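Local coordinates for FtsZ-like protein of unknown function (Nostoc punctiforme, PDB 3C8L), which is of unknown function but is an FtsZ-like member of a conserved hypothetical protein family, present as a four-chain assembly, at residues E72-A75 with V76-F79. Residues are numbered along the deposited sequence; the frame is centred on the assembly and turned at random.
Sequences EVLA and VLPF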
loop_
_atom_site.group_PDB
_atom_site.type_symbol
_atom_site.label_atom_id
_atom_site.label_comp_id
_atom_site.label_asym_id
_atom_site.label_seq_id
_atom_site.Cartn_x
_atom_site.Cartn_y
_atom_site.Cartn_z
ATOM N N GLU A 72 -22.425 3.697 -3.955
ATOM C CA GLU A 72 -21.579 3.729 -2.779
ATOM C C GLU A 72 -20.096 3.715 -3.168
ATOM O O GLU A 72 -19.296 4.443 -2.591
ATOM C CB GLU A 72 -21.916 2.534 -1.878
ATOM C CG GLU A 72 -21.079 2.395 -0.649
ATOM C CD GLU A 72 -21.614 1.350 0.338
ATOM O OE1 GLU A 72 -22.803 0.986 0.244
ATOM O OE2 GLU A 72 -20.835 0.945 1.231
ATOM N N VAL A 73 -19.739 2.931 -4.174
ATOM C CA VAL A 73 -18.348 2.859 -4.632
ATOM C C VAL A 73 -17.926 4.200 -5.245
ATOM O O VAL A 73 -16.855 4.713 -4.927
ATOM C CB VAL A 73 -18.161 1.703 -5.625
ATOM C CG1 VAL A 73 -16.754 1.722 -6.229
ATOM C CG2 VAL A 73 -18.442 0.362 -4.953
ATOM N N LEU A 74 -18.745 4.755 -6.131
ATOM C CA LEU A 74 -18.372 6.014 -6.773
ATOM C C LEU A 74 -18.294 7.194 -5.821
ATOM O O LEU A 74 -17.542 8.124 -6.066
ATOM C CB LEU A 74 -19.274 6.333 -7.979
ATOM C CG LEU A 74 -19.077 5.425 -9.195
ATOM C CD1 LEU A 74 -20.028 5.823 -10.323
ATOM C CD2 LEU A 74 -17.627 5.439 -9.667
ATOM N N ALA A 75 -19.053 7.140 -4.728
ATOM C CA ALA A 75 -19.019 8.210 -3.739
ATOM C C ALA A 75 -17.639 8.284 -3.040
ATOM O O ALA A 75 -17.345 9.274 -2.380
ATOM C CB ALA A 75 -20.155 8.045 -2.712
ATOM N N VAL A 76 -16.804 7.261 -3.144
ATOM C CA VAL A 76 -15.449 7.339 -2.578
ATOM C C VAL A 76 -14.646 8.430 -3.315
ATOM O O VAL A 76 -13.764 9.052 -2.724
ATOM C CB VAL A 76 -14.739 5.970 -2.685
ATOM C CG1 VAL A 76 -13.255 6.039 -2.253
ATOM C CG2 VAL A 76 -15.503 4.929 -1.853
ATOM N N LEU A 77 -14.909 8.631 -4.613
ATOM C CA LEU A 77 -14.192 9.655 -5.350
ATOM C C LEU A 77 -14.692 11.020 -4.927
ATOM O O LEU A 77 -15.915 11.260 -4.898
ATOM C CB LEU A 77 -14.374 9.471 -6.845
ATOM C CG LEU A 77 -13.851 8.188 -7.496
ATOM C CD1 LEU A 77 -14.342 8.100 -8.927
ATOM C CD2 LEU A 77 -12.324 8.081 -7.418
ATOM N N PRO A 78 -13.756 11.930 -4.604
ATOM C CA PRO A 78 -14.104 13.238 -4.129
ATOM C C PRO A 78 -14.689 14.231 -5.139
ATOM O O PRO A 78 -15.308 15.193 -4.742
ATOM C CB PRO A 78 -12.744 13.764 -3.587
ATOM C CG PRO A 78 -11.718 13.054 -4.361
ATOM C CD PRO A 78 -12.284 11.705 -4.580
ATOM N N PHE A 79 -14.544 13.974 -6.422
ATOM C CA PHE A 79 -15.010 14.879 -7.445
ATOM C C PHE A 79 -14.888 14.163 -8.769
ATOM O O PHE A 79 -14.411 13.013 -8.839
ATOM C CB PHE A 79 -14.129 16.130 -7.473
ATOM C CG PHE A 79 -12.664 15.835 -7.512
ATOM C CD1 PHE A 79 -12.048 15.309 -8.639
ATOM C CD2 PHE A 79 -11.876 16.097 -6.386
ATOM C CE1 PHE A 79 -10.682 15.012 -8.624
ATOM C CE2 PHE A 79 -10.525 15.839 -6.391
ATOM C CZ PHE A 79 -9.934 15.283 -7.490
#
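V76 and L77 bond back to V73 and L74 in a local turn contact between neighbours in sequence, made where the short helix 70-74 gives way to the loop leading into strand 81-94. Two backbone bonds of i to i+3 spacing hold it. V76 N donates to V73 O at 3.1 Å. One residue further on, L77 N donates to L74 O at 3.0 Å. The second bond closes a type I beta turn from L74 to L77, after which L77 takes polyproline-like backbone angles ahead of P78 and the chain leaves the helical path. L74 O also accepts a hydrogen bond from K82 NZ, as does L77 O, tying both ends of the turn to the start of strand 81-94. With CG2 anti to its carbonyl carbon, V76 sets that methyl 3.4 Å from V73 O. The leucines meet loosely, L74 CD2 to L77 CD1 at 4.3 Å, and both rest on V58 of strand 55-62. V73 and V76 instead pack against V30 of helix 22-34.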